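Side-chain contacts in aerolysin-like protein (Bombina maxima, PDB 6LH8), which belongs to the aerolysin family of pore-forming proteins and probably takes part in, or regulates, a toad pore-forming system that modulates endolysosomes: residues V99-F104 against V113-N118; P125-V130 against K134-Y139. One frame throughout, in Å; residues are numbered along the deposited sequence.

Contact 1 of 2, residues V99-F104 against V113-N118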
loop_
_atom_site.group_PDB
_atom_site.type_symbol
_atom_site.label_atom_id
_atom_site.label_comp_id
_atom_site.label_asym_id
_atom_site.label_seq_id
_atom_site.Cartn_x
_atom_site.Cartn_y
_atom_site.Cartn_z
ATOM N N VAL A 99 3.676 4.857 15.430
ATOM C CA VAL A 99 5.131 4.997 15.441
ATOM C C VAL A 99 5.551 5.627 16.764
ATOM O O VAL A 99 5.118 6.741 17.094
ATOM C CB VAL A 99 5.620 5.847 14.259
ATOM C CG1 VAL A 99 7.140 5.866 14.220
ATOM C CG2 VAL A 99 5.058 5.304 12.953
ATOM N N THR A 100 6.404 4.936 17.510
ATOM C CA THR A 100 6.892 5.485 18.772
ATOM C C THR A 100 7.894 6.611 18.530
ATOM O O THR A 100 8.793 6.484 17.695
ATOM C CB THR A 100 7.541 4.384 19.617
ATOM O OG1 THR A 100 6.616 3.307 19.798
ATOM C CG2 THR A 100 7.959 4.928 20.998
ATOM N N MET A 101 7.743 7.712 19.266
ATOM C CA MET A 101 8.641 8.855 19.182
ATOM C C MET A 101 9.717 8.759 20.250
ATOM O O MET A 101 9.550 8.053 21.247
ATOM C CB MET A 101 7.863 10.159 19.356
ATOM C CG MET A 101 6.791 10.437 18.281
ATOM S SD MET A 101 7.458 10.906 16.666
ATOM C CE MET A 101 7.322 9.372 15.800
ATOM N N PRO A 102 10.841 9.452 20.073
ATOM C CA PRO A 102 11.812 9.538 21.171
ATOM C C PRO A 102 11.172 10.190 22.389
ATOM O O PRO A 102 10.358 11.108 22.273
ATOM C CB PRO A 102 12.948 10.390 20.590
ATOM C CG PRO A 102 12.368 11.065 19.376
ATOM C CD PRO A 102 11.322 10.121 18.853
ATOM N N GLU A 103 11.527 9.683 23.570
ATOM C CA GLU A 103 10.889 10.164 24.791
ATOM C C GLU A 103 11.401 11.546 25.179
ATOM O O GLU A 103 10.615 12.423 25.555
ATOM C CB GLU A 103 11.118 9.162 25.921
ATOM C CG GLU A 103 10.101 9.232 27.038
ATOM C CD GLU A 103 10.536 8.441 28.259
ATOM O OE1 GLU A 103 10.074 8.765 29.374
ATOM O OE2 GLU A 103 11.339 7.495 28.102
ATOM N N PHE A 104 12.709 11.766 25.068
ATOM C CA PHE A 104 13.342 12.984 25.549
ATOM C C PHE A 104 14.310 13.529 24.510
ATOM O O PHE A 104 14.758 12.817 23.605
ATOM C CB PHE A 104 14.117 12.738 26.852
ATOM C CG PHE A 104 13.244 12.462 28.040
ATOM C CD1 PHE A 104 12.616 13.497 28.710
ATOM C CD2 PHE A 104 13.069 11.169 28.499
ATOM C CE1 PHE A 104 11.817 13.249 29.809
ATOM C CE2 PHE A 104 12.273 10.912 29.602
ATOM C CZ PHE A 104 11.644 11.953 30.256
ATOM N N VAL A 113 13.564 13.996 14.035
ATOM C CA VAL A 113 12.908 12.750 13.651
ATOM C C VAL A 113 12.528 12.862 12.181
ATOM O O VAL A 113 11.766 13.756 11.804
ATOM C CB VAL A 113 11.657 12.465 14.500
ATOM C CG1 VAL A 113 11.235 11.020 14.318
ATOM C CG2 VAL A 113 11.904 12.771 15.965
ATOM N N ILE A 114 13.041 11.944 11.364
ATOM C CA ILE A 114 12.716 11.853 9.943
ATOM C C ILE A 114 11.843 10.622 9.767
ATOM O O ILE A 114 12.257 9.509 10.117
ATOM C CB ILE A 114 13.973 11.749 9.064
ATOM C CG1 ILE A 114 14.930 12.906 9.350
ATOM C CG2 ILE A 114 13.565 11.680 7.571
ATOM C CD1 ILE A 114 14.444 14.238 8.859
ATOM N N LEU A 115 10.633 10.819 9.252
ATOM C CA LEU A 115 9.662 9.747 9.090
ATOM C C LEU A 115 9.580 9.364 7.617
ATOM O O LEU A 115 9.263 10.212 6.779
ATOM C CB LEU A 115 8.296 10.195 9.615
ATOM C CG LEU A 115 8.407 10.517 11.106
ATOM C CD1 LEU A 115 7.615 11.753 11.477
ATOM C CD2 LEU A 115 7.951 9.331 11.920
ATOM N N THR A 116 9.872 8.098 7.298
ATOM C CA THR A 116 9.849 7.642 5.909
ATOM C C THR A 116 9.063 6.348 5.768
ATOM O O THR A 116 8.892 5.595 6.726
ATOM C CB THR A 116 11.257 7.385 5.351
ATOM O OG1 THR A 116 11.928 6.417 6.171
ATOM C CG2 THR A 116 12.061 8.661 5.280
ATOM N N ARG A 117 8.598 6.085 4.542
ATOM C CA ARG A 117 8.036 4.773 4.230
ATOM C C ARG A 117 8.256 4.460 2.758
ATOM O O ARG A 117 8.402 5.360 1.927
ATOM C CB ARG A 117 6.548 4.682 4.584
ATOM C CG ARG A 117 5.631 5.545 3.781
ATOM C CD ARG A 117 4.167 5.324 4.205
ATOM N NE ARG A 117 3.308 6.420 3.755
ATOM C CZ ARG A 117 2.124 6.710 4.284
ATOM N NH1 ARG A 117 1.643 5.992 5.298
ATOM N NH2 ARG A 117 1.412 7.717 3.797
ATOM N N ASN A 118 8.267 3.168 2.448
ATOM C CA ASN A 118 8.329 2.718 1.061
ATOM C C ASN A 118 6.950 2.822 0.438
ATOM O O ASN A 118 5.941 2.535 1.083
ATOM C CB ASN A 118 8.809 1.264 0.969
ATOM C CG ASN A 118 10.249 1.079 1.433
ATOM O OD1 ASN A 118 11.094 1.957 1.258
ATOM N ND2 ASN A 118 10.534 -0.085 2.013
#
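Met-101 and Leu-115 meet through their terminal methyls, with CE of Met-101 3.9 Å from CD2 of Leu-115 and the two side chains crossing at about a right angle. The same leucine methyl also receives Val-99, whose CG1 lies 4.2 Å from Leu-115 CD2. Because Val-99 CG1 is in turn 3.8 Å from Met-101 CE, the three methyls form a compact triangle rather than a row. Next to this, the CG corner of the Pro-102 ring meets Val-113 CG2 at 3.8 Å, with ring CD also nearby.

The torsions explain how these groups arrive. Met-101 does not start out toward Leu-115; bends at chi2 (-73°) and chi3 carry its thioether end there. Val-113 divides its two branches: CG2 serves the proline ring, while CG1, anti to the backbone N (chi1 -165°), lies 4.4 Å from Met-101 SD. The contact is wholly apolar, made by side chains across backbones too far apart to pair: the CA atoms of Met-101 and Val-113 are 8.0 Å apart.

A second shell surrounds both sides. Phe-37 touches Met-101 and Val-113 alike, Met-25 adds to the cover over Met-101, and Phe-44 and Ala-149 pack on Val-99. Within the curled five-stranded antiparallel sheet, strand 90-100 is outermost on one side and strand 110-130 second from the other, so the contact links the end of strand 90-100 and the loop that follows it to a strand that is not its neighbour. Strand 41-53 borders strand 90-100, with Arg-42 pairing its backbone with Val-99 and touching Leu-115; on strand 110-130, Val-113 is bonded through its backbone to Met-25 of strand 4-28, and Ile-114 to Glu-150 of strand 133-154.

Contact 2 of 2, residues P125-V130 against K134-Y139; sequences PVEISV and KETATY
Tyr-139 presents its CB, not its ring, to Val-126: CG2 of the valine lies 3.5 Å from that carbon. Tyr-139 CG is anti to its backbone N (chi1 161°), which leads the ring away toward Leu-68 and Pro-70, its hydroxyl bonding to His-50. The setting is a beta hairpin, strands 110-130 and 133-154 of the long antiparallel sheet. Glu-135 supplies the second flat group. Its OE1 uses the anti lone pair to accept Thr-136 N, while OE2 is bonded to Thr-58, so both oxygens are engaged and the carboxylate is probably held in rotation.

Four backbone bonds join the strands through two hydrogen-bonded pairs, Val-126 with Ala-137 and Ile-128 with Glu-135. The bond from Ile-128 N to Glu-135 O is 2.8 Å long and nearly straight (169° at the hydrogen). Val-126 N, by contrast, approaches Ala-137 O from above the carbonyl plane, 48° out of it. Val-126, Ile-128 and Ala-137 are buried on one face, which Glu-135 shares at its margin, with Val-5, Ile-52 and Ile-66 against them.

On the other face, Pro-125 CB rests 3.8 Å from Thr-136 CG2. Beside it Glu-127 and Thr-136 run alongside each other in the same direction, and one water bridges them: it donates to Glu-127 OE2 at 2.8 Å and lies 2.9 Å from Thr-136 OG1.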
loop_
_atom_site.group_PDB
_atom_site.type_symbol
_atom_site.label_atom_id
_atom_site.label_comp_id
_atom_site.label_asym_id
_atom_site.label_seq_id
_atom_site.Cartn_x
_atom_site.Cartn_y
_atom_site.Cartn_z
ATOM N N PRO A 125 -0.328 -9.531 -15.022
ATOM C CA PRO A 125 -1.437 -10.035 -15.841
ATOM C C PRO A 125 -2.383 -10.913 -15.035
ATOM O O PRO A 125 -1.988 -11.607 -14.099
ATOM C CB PRO A 125 -0.736 -10.857 -16.934
ATOM C CG PRO A 125 0.747 -10.534 -16.817
ATOM C CD PRO A 125 0.955 -10.163 -15.380
ATOM N N VAL A 126 -3.656 -10.876 -15.408
ATOM C CA VAL A 126 -4.671 -11.703 -14.759
ATOM C C VAL A 126 -5.421 -12.440 -15.855
ATOM O O VAL A 126 -6.129 -11.816 -16.655
ATOM C CB VAL A 126 -5.634 -10.887 -13.888
ATOM C CG1 VAL A 126 -6.561 -11.827 -13.149
ATOM C CG2 VAL A 126 -4.855 -10.022 -12.878
ATOM N N GLU A 127 -5.264 -13.759 -15.908
ATOM C CA GLU A 127 -5.990 -14.541 -16.894
ATOM C C GLU A 127 -7.396 -14.810 -16.368
ATOM O O GLU A 127 -7.569 -15.313 -15.253
ATOM C CB GLU A 127 -5.222 -15.825 -17.236
ATOM C CG GLU A 127 -3.967 -15.514 -18.057
ATOM C CD GLU A 127 -3.218 -16.741 -18.542
ATOM O OE1 GLU A 127 -3.415 -17.828 -17.964
ATOM O OE2 GLU A 127 -2.426 -16.609 -19.501
ATOM N N ILE A 128 -8.398 -14.395 -17.146
ATOM C CA ILE A 128 -9.807 -14.472 -16.784
ATOM C C ILE A 128 -10.482 -15.391 -17.784
ATOM O O ILE A 128 -10.237 -15.282 -18.985
ATOM C CB ILE A 128 -10.469 -13.077 -16.825
ATOM C CG1 ILE A 128 -9.849 -12.144 -15.779
ATOM C CG2 ILE A 128 -11.991 -13.178 -16.708
ATOM C CD1 ILE A 128 -9.748 -12.749 -14.432
ATOM N N SER A 129 -11.343 -16.278 -17.307
ATOM C CA SER A 129 -12.224 -16.991 -18.217
ATOM C C SER A 129 -13.629 -16.989 -17.635
ATOM O O SER A 129 -13.811 -17.233 -16.439
ATOM C CB SER A 129 -11.737 -18.417 -18.469
ATOM O OG SER A 129 -12.006 -19.241 -17.361
ATOM N N VAL A 130 -14.605 -16.663 -18.470
ATOM C CA VAL A 130 -16.015 -16.714 -18.108
ATOM C C VAL A 130 -16.714 -17.431 -19.256
ATOM O O VAL A 130 -16.799 -16.901 -20.371
ATOM C CB VAL A 130 -16.617 -15.321 -17.844
ATOM C CG1 VAL A 130 -16.237 -14.330 -18.931
ATOM C CG2 VAL A 130 -18.128 -15.405 -17.708
ATOM N N LYS A 134 -12.251 -15.593 -22.953
ATOM C CA LYS A 134 -10.952 -15.502 -22.300
ATOM C C LYS A 134 -10.426 -14.081 -22.441
ATOM O O LYS A 134 -10.603 -13.438 -23.484
ATOM C CB LYS A 134 -9.930 -16.495 -22.891
ATOM C CG LYS A 134 -10.362 -17.950 -22.833
ATOM C CD LYS A 134 -9.180 -18.885 -23.045
ATOM C CE LYS A 134 -9.023 -19.255 -24.506
ATOM N NZ LYS A 134 -9.026 -20.741 -24.682
ATOM N N GLU A 135 -9.819 -13.581 -21.373
ATOM C CA GLU A 135 -9.245 -12.244 -21.376
ATOM C C GLU A 135 -8.014 -12.249 -20.485
ATOM O O GLU A 135 -7.919 -13.033 -19.546
ATOM C CB GLU A 135 -10.253 -11.197 -20.873
ATOM C CG GLU A 135 -9.731 -9.762 -20.947
ATOM C CD GLU A 135 -9.460 -9.351 -22.368
ATOM O OE1 GLU A 135 -8.341 -9.604 -22.865
ATOM O OE2 GLU A 135 -10.382 -8.806 -23.017
ATOM N N THR A 136 -7.064 -11.370 -20.778
ATOM C CA THR A 136 -5.968 -11.125 -19.850
ATOM C C THR A 136 -6.125 -9.691 -19.362
ATOM O O THR A 136 -5.867 -8.742 -20.108
ATOM C CB THR A 136 -4.616 -11.363 -20.508
ATOM O OG1 THR A 136 -4.570 -12.704 -21.018
ATOM C CG2 THR A 136 -3.500 -11.164 -19.493
ATOM N N ALA A 137 -6.598 -9.543 -18.125
ATOM C CA ALA A 137 -6.711 -8.240 -17.492
ATOM C C ALA A 137 -5.367 -7.866 -16.868
ATOM O O ALA A 137 -4.390 -8.619 -16.945
ATOM C CB ALA A 137 -7.841 -8.255 -16.461
ATOM N N THR A 138 -5.302 -6.688 -16.251
ATOM C CA THR A 138 -4.096 -6.245 -15.557
ATOM C C THR A 138 -4.455 -5.804 -14.146
ATOM O O THR A 138 -5.333 -4.957 -13.955
ATOM C CB THR A 138 -3.404 -5.093 -16.295
ATOM O OG1 THR A 138 -3.028 -5.528 -17.603
ATOM C CG2 THR A 138 -2.142 -4.677 -15.539
ATOM N N TYR A 139 -3.771 -6.385 -13.168
ATOM C CA TYR A 139 -3.931 -6.054 -11.757
ATOM C C TYR A 139 -2.866 -5.039 -11.379
ATOM O O TYR A 139 -1.722 -5.147 -11.825
ATOM C CB TYR A 139 -3.801 -7.319 -10.890
ATOM C CG TYR A 139 -3.510 -7.038 -9.430
ATOM C CD1 TYR A 139 -4.534 -6.655 -8.556
ATOM C CD2 TYR A 139 -2.215 -7.152 -8.920
ATOM C CE1 TYR A 139 -4.260 -6.383 -7.203
ATOM C CE2 TYR A 139 -1.938 -6.887 -7.576
ATOM C CZ TYR A 139 -2.965 -6.505 -6.726
ATOM O OH TYR A 139 -2.691 -6.249 -5.390
HETATM O O HOH W 1 -2.190 -14.374 -21.087
#

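How the contacts relate
Strand 110-130 runs through both contacts: residues 113-118 serve contact 1 and residues 125-130 serve contact 2. Their centres are about 41 Å apart, on opposite sides of the chain's centre, and their nearest atoms stay about 14 Å from each other, so neither touches the other. The pair illustrates two kinds of contact within one long sheet. Contact 2 joins adjacent strands of a hairpin by backbone bonds, whereas contact 1 uses side chains alone to link the end of strand 90-100 and its following loop to a strand beyond two others in the sheet order. Along the chain the two come in series. Their wide separation is consistent with an elongated, strand-rich body.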